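Local structure of putative deoxyribonuclease yjjV (Escherichia coli, 1ZZM) at residues Ile6-His11 with Thr254-Pro259; Lys35-Ala40 with Lys91-Gly96. The protein is a TatD-type metal-dependent hydrolase that probably cleaves ester bonds, perhaps in nucleic acids, and binds two divalent metal cations per subunit. All blocks are in the same frame, centred on the assembly; numbering follows the deposited sequence.

Interaction 1. Residues Ile6-His11 with Thr254-Pro259. With ZN (zinc ion), chain B.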
loop_
_atom_site.group_PDB
_atom_site.type_symbol
_atom_site.label_atom_id
_atom_site.label_comp_id
_atom_site.label_asym_id
_atom_site.label_seq_id
_atom_site.Cartn_x
_atom_site.Cartn_y
_atom_site.Cartn_z
ATOM N N ILE A 6 -0.213 -3.329 11.621
ATOM C CA ILE A 6 0.026 -2.062 10.943
ATOM C C ILE A 6 -0.711 -2.168 9.612
ATOM O O ILE A 6 -0.426 -3.077 8.832
ATOM C CB ILE A 6 1.528 -1.805 10.600
ATOM C CG1 ILE A 6 2.379 -1.783 11.869
ATOM C CG2 ILE A 6 1.657 -0.436 9.880
ATOM C CD1 ILE A 6 2.103 -0.655 12.746
ATOM N N ASP A 7 -1.691 -1.288 9.371
ATOM C CA ASP A 7 -2.359 -1.294 8.075
ATOM C C ASP A 7 -1.423 -0.481 7.187
ATOM O O ASP A 7 -1.382 0.761 7.280
ATOM C CB ASP A 7 -3.725 -0.596 8.136
ATOM C CG ASP A 7 -4.494 -0.682 6.801
ATOM O OD1 ASP A 7 -3.905 -1.068 5.755
ATOM O OD2 ASP A 7 -5.704 -0.375 6.809
ATOM N N THR A 8 -0.658 -1.155 6.334
ATOM C CA THR A 8 0.263 -0.431 5.455
ATOM C C THR A 8 -0.360 0.278 4.251
ATOM O O THR A 8 0.361 0.816 3.409
ATOM C CB THR A 8 1.368 -1.350 4.937
ATOM O OG1 THR A 8 0.782 -2.411 4.161
ATOM C CG2 THR A 8 2.139 -1.957 6.147
ATOM N N HIS A 9 -1.691 0.347 4.177
ATOM C CA HIS A 9 -2.273 1.013 3.006
ATOM C C HIS A 9 -3.739 1.357 3.289
ATOM O O HIS A 9 -4.624 0.531 3.113
ATOM C CB HIS A 9 -2.190 0.057 1.805
ATOM C CG HIS A 9 -2.429 0.716 0.481
ATOM N ND1 HIS A 9 -1.415 1.010 -0.403
ATOM C CD2 HIS A 9 -3.580 1.117 -0.116
ATOM C CE1 HIS A 9 -1.927 1.566 -1.488
ATOM N NE2 HIS A 9 -3.239 1.644 -1.333
ATOM N N CYS A 10 -3.987 2.567 3.764
ATOM C CA CYS A 10 -5.352 2.990 4.026
ATOM C C CYS A 10 -5.513 4.427 3.564
ATOM O O CYS A 10 -4.750 5.310 3.976
ATOM C CB CYS A 10 -5.667 2.879 5.530
ATOM S SG CYS A 10 -7.359 3.488 5.943
ATOM N N HIS A 11 -6.509 4.675 2.705
ATOM C CA HIS A 11 -6.757 6.020 2.189
ATOM C C HIS A 11 -7.598 6.745 3.232
ATOM O O HIS A 11 -8.776 7.058 3.030
ATOM C CB HIS A 11 -7.484 5.916 0.848
ATOM C CG HIS A 11 -6.615 5.359 -0.241
ATOM N ND1 HIS A 11 -5.657 6.115 -0.873
ATOM C CD2 HIS A 11 -6.475 4.100 -0.719
ATOM C CE1 HIS A 11 -4.953 5.353 -1.687
ATOM N NE2 HIS A 11 -5.425 4.122 -1.608
ATOM N N THR A 254 11.166 -3.067 8.447
ATOM C CA THR A 254 12.316 -3.182 7.556
ATOM C C THR A 254 12.145 -2.390 6.262
ATOM O O THR A 254 13.088 -1.781 5.759
ATOM C CB THR A 254 12.606 -4.656 7.231
ATOM O OG1 THR A 254 12.877 -5.358 8.453
ATOM C CG2 THR A 254 13.813 -4.761 6.326
ATOM N N LEU A 255 10.921 -2.361 5.750
ATOM C CA LEU A 255 10.666 -1.645 4.522
ATOM C C LEU A 255 10.506 -0.136 4.695
ATOM O O LEU A 255 11.115 0.624 3.953
ATOM C CB LEU A 255 9.403 -2.208 3.851
ATOM C CG LEU A 255 9.114 -1.570 2.472
ATOM C CD1 LEU A 255 10.269 -1.920 1.538
ATOM C CD2 LEU A 255 7.776 -2.092 1.883
ATOM N N PHE A 256 9.706 0.280 5.682
ATOM C CA PHE A 256 9.366 1.696 5.932
ATOM C C PHE A 256 9.988 2.392 7.135
ATOM O O PHE A 256 10.019 3.636 7.200
ATOM C CB PHE A 256 7.859 1.847 6.140
ATOM C CG PHE A 256 7.033 1.360 5.012
ATOM C CD1 PHE A 256 7.002 2.059 3.806
ATOM C CD2 PHE A 256 6.227 0.219 5.164
ATOM C CE1 PHE A 256 6.187 1.640 2.782
ATOM C CE2 PHE A 256 5.412 -0.201 4.142
ATOM C CZ PHE A 256 5.387 0.509 2.942
ATOM N N ASN A 257 10.428 1.596 8.102
ATOM C CA ASN A 257 10.981 2.106 9.361
ATOM C C ASN A 257 9.820 2.643 10.228
ATOM O O ASN A 257 9.926 3.693 10.871
ATOM C CB ASN A 257 12.033 3.196 9.115
ATOM C CG ASN A 257 13.070 3.270 10.246
ATOM O OD1 ASN A 257 13.498 2.245 10.780
ATOM N ND2 ASN A 257 13.492 4.474 10.588
ATOM N N VAL A 258 8.702 1.911 10.219
ATOM C CA VAL A 258 7.508 2.254 11.008
ATOM C C VAL A 258 7.370 1.172 12.093
ATOM O O VAL A 258 7.032 0.026 11.782
ATOM C CB VAL A 258 6.230 2.256 10.119
ATOM C CG1 VAL A 258 4.979 2.365 10.983
ATOM C CG2 VAL A 258 6.290 3.417 9.135
ATOM N N PRO A 259 7.617 1.528 13.377
ATOM C CA PRO A 259 7.561 0.661 14.570
ATOM C C PRO A 259 6.185 0.120 14.973
ATOM O O PRO A 259 6.048 -1.111 15.197
ATOM C CB PRO A 259 8.142 1.552 15.656
ATOM C CG PRO A 259 7.551 2.876 15.307
ATOM C CD PRO A 259 7.757 2.942 13.784
ATOM O OXT PRO A 259 5.256 0.941 15.098
HETATM ZN ZN ZN B . -4.625 2.571 -2.588
HETATM O O HOH W 1 -5.457 2.054 -4.360
#
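T8 meets the F256 ring with its methyl group. T8 CG2 comes obliquely to F256 CE2 at 4.2 Å. Chi1 of T8 is 62°, which turns OG1 away from the ring to bond the carbonyl O of L204. L255 CD2, from the neighbouring residue in the helix, sits over one face of F256 near the rim, 3.6 Å above the ring plane. The second pair is looser. I6 CG2 lies 4.5 Å from V258 CG1, methyl against methyl. The other branch of I6 runs toward the C-terminus, where CD1 is 4.2 Å from P259 OXT. That carboxylate is paired with K35 in a salt bridge. The fold is the TIM barrel of the TatD family. Residues 5-7 form its first strand, helix 241-256 is the last helix, and the chain ends three residues beyond it. The strand end carries the His-X-His metal motif of metallo-dependent hydrolases. An Asx turn shapes this end: H9 N bonds D7 OD1 at 3.1 Å, with an N-H...O angle of 158°, from above the carboxylate plane. D7 OD2 is bonded by T206. With CG anti to the backbone N, chi1 -166°, the H9 ring reaches out so that NE2 can bind the zinc at 2.1 Å. This ring stacks with H157. H11 NE2 binds the zinc at 2.0 Å. A water and E97 OE1 also bind it, and D207 belongs to the same site.

Interaction 2. Residues Lys35-Ala40 with Lys91-Gly96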
loop_
_atom_site.group_PDB
_atom_site.type_symbol
_atom_site.label_atom_id
_atom_site.label_comp_id
_atom_site.label_asym_id
_atom_site.label_seq_id
_atom_site.Cartn_x
_atom_site.Cartn_y
_atom_site.Cartn_z
ATOM N N LYS A 35 -0.911 1.479 13.872
ATOM C CA LYS A 35 -0.370 2.488 12.958
ATOM C C LYS A 35 -0.997 2.245 11.595
ATOM O O LYS A 35 -1.359 1.111 11.242
ATOM C CB LYS A 35 1.159 2.389 12.845
ATOM C CG LYS A 35 1.868 2.791 14.150
ATOM C CD LYS A 35 3.353 2.703 14.063
ATOM C CE LYS A 35 3.969 3.434 15.248
ATOM N NZ LYS A 35 3.414 2.951 16.537
ATOM N N ILE A 36 -1.116 3.312 10.822
ATOM C CA ILE A 36 -1.707 3.220 9.496
ATOM C C ILE A 36 -0.884 4.090 8.542
ATOM O O ILE A 36 -0.567 5.230 8.880
ATOM C CB ILE A 36 -3.156 3.761 9.546
ATOM C CG1 ILE A 36 -3.971 2.908 10.525
ATOM C CG2 ILE A 36 -3.776 3.761 8.128
ATOM C CD1 ILE A 36 -5.406 3.385 10.735
ATOM N N ILE A 37 -0.525 3.552 7.381
ATOM C CA ILE A 37 0.219 4.327 6.384
ATOM C C ILE A 37 -0.807 4.811 5.352
ATOM O O ILE A 37 -1.580 3.983 4.805
ATOM C CB ILE A 37 1.272 3.456 5.672
ATOM C CG1 ILE A 37 2.341 2.995 6.676
ATOM C CG2 ILE A 37 1.948 4.242 4.568
ATOM C CD1 ILE A 37 1.822 2.095 7.750
ATOM N N VAL A 38 -0.805 6.123 5.116
ATOM C CA VAL A 38 -1.749 6.808 4.219
ATOM C C VAL A 38 -1.061 7.273 2.941
ATOM O O VAL A 38 -0.305 8.240 2.950
ATOM C CB VAL A 38 -2.345 8.075 4.919
ATOM C CG1 VAL A 38 -3.422 8.711 4.048
ATOM C CG2 VAL A 38 -2.894 7.703 6.301
ATOM N N PRO A 39 -1.290 6.570 1.826
ATOM C CA PRO A 39 -0.649 6.985 0.577
ATOM C C PRO A 39 -1.508 8.000 -0.164
ATOM O O PRO A 39 -2.737 7.826 -0.264
ATOM C CB PRO A 39 -0.487 5.676 -0.178
ATOM C CG PRO A 39 -1.635 4.843 0.280
ATOM C CD PRO A 39 -1.982 5.278 1.683
ATOM N N ALA A 40 -0.897 9.064 -0.679
ATOM C CA ALA A 40 -1.707 10.074 -1.391
ATOM C C ALA A 40 -2.065 9.571 -2.781
ATOM O O ALA A 40 -1.496 8.579 -3.255
ATOM C CB ALA A 40 -0.962 11.368 -1.497
ATOM N N LYS A 91 7.449 11.918 8.702
ATOM C CA LYS A 91 6.589 10.769 8.914
ATOM C C LYS A 91 6.157 10.349 7.518
ATOM O O LYS A 91 5.276 9.510 7.346
ATOM C CB LYS A 91 5.405 11.096 9.820
ATOM C CG LYS A 91 5.863 11.093 11.289
ATOM C CD LYS A 91 4.740 11.383 12.247
ATOM C CE LYS A 91 3.946 10.126 12.537
ATOM N NZ LYS A 91 2.610 10.571 13.052
ATOM N N VAL A 92 6.797 10.951 6.514
ATOM C CA VAL A 92 6.538 10.551 5.128
ATOM C C VAL A 92 7.521 9.402 4.969
ATOM O O VAL A 92 8.740 9.587 5.103
ATOM C CB VAL A 92 6.858 11.673 4.126
ATOM C CG1 VAL A 92 7.158 11.094 2.760
ATOM C CG2 VAL A 92 5.668 12.605 4.021
ATOM N N VAL A 93 7.018 8.220 4.666
ATOM C CA VAL A 93 7.911 7.083 4.603
ATOM C C VAL A 93 8.101 6.436 3.262
ATOM O O VAL A 93 8.856 5.459 3.167
ATOM C CB VAL A 93 7.452 5.967 5.571
ATOM C CG1 VAL A 93 7.447 6.498 6.983
ATOM C CG2 VAL A 93 6.056 5.459 5.189
ATOM N N ALA A 94 7.430 6.950 2.232
ATOM C CA ALA A 94 7.529 6.334 0.920
ATOM C C ALA A 94 6.985 7.287 -0.131
ATOM O O ALA A 94 6.276 8.239 0.203
ATOM C CB ALA A 94 6.679 5.028 0.884
ATOM N N VAL A 95 7.324 6.995 -1.381
ATOM C CA VAL A 95 6.826 7.727 -2.531
ATOM C C VAL A 95 5.682 6.801 -2.832
ATOM O O VAL A 95 5.815 5.631 -3.240
ATOM C CB VAL A 95 7.804 7.779 -3.671
ATOM C CG1 VAL A 95 7.114 8.311 -4.948
ATOM C CG2 VAL A 95 8.953 8.689 -3.273
ATOM N N GLY A 96 4.520 7.331 -2.584
ATOM C CA GLY A 96 3.422 6.475 -2.734
ATOM C C GLY A 96 2.058 7.039 -2.776
ATOM O O GLY A 96 1.713 8.164 -2.388
#
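P39 packs against the backbone of G96, and its ring can be followed atom by atom. CB meets the peptide group: P39 CB is 3.9 Å from G96 C and 4.0 Å from G96 O. CG, the far corner of the ring, turns to the metal ligand H9. CD closes the ring back onto the P39 backbone N. That nitrogen therefore has no hydrogen to give to a neighbouring strand. Beyond the proline, A40 N lies 3.2 Å from G96 O. A40 O is also near G96 O, at 3.3 Å, but both are acceptors and do not bond. A40 CB packs on F46 and V49 of helix 46-55. Further back, I37 and V93 meet methyl to methyl, with I37 CG2 4.3 Å from V93 CG2. I37 CB and V93 CB both point across the contact. I37 also touches I131, and V93 touches Y60. The chain turns a corner at A94, which brings G96 close to P39 while V93 stays with I37. End to end, the touching parts run 43° apart. All five touching residues are buried. They join strand 33-39 and its end to the bent chain 92-96, across strand 59-63, as expected in a TIM barrel, close to the zinc site where G96 leads into the metal ligand E97.

How the interactions relate
Both contacts are largely buried, though interaction 1 runs out to the exposed C-terminal P259 and interaction 2 is buried throughout. They share one sheet, in which strands 5-7 and 33-39 are neighbours. I37 N probably bonds D7 O in strand 5-7, and C10 N, in the loop just after that strand, probably bonds I37 O. Interaction 1 ties the first strand and the loop after it to the end of the last helix and the C-terminal tail. Interaction 2, nested within the loop it closes, joins strand 33-39 to the chain entering strand 95-101. Side-chain packing and metal ligation mark the former; backbone G96 dominates the latter. Both approach the zinc site.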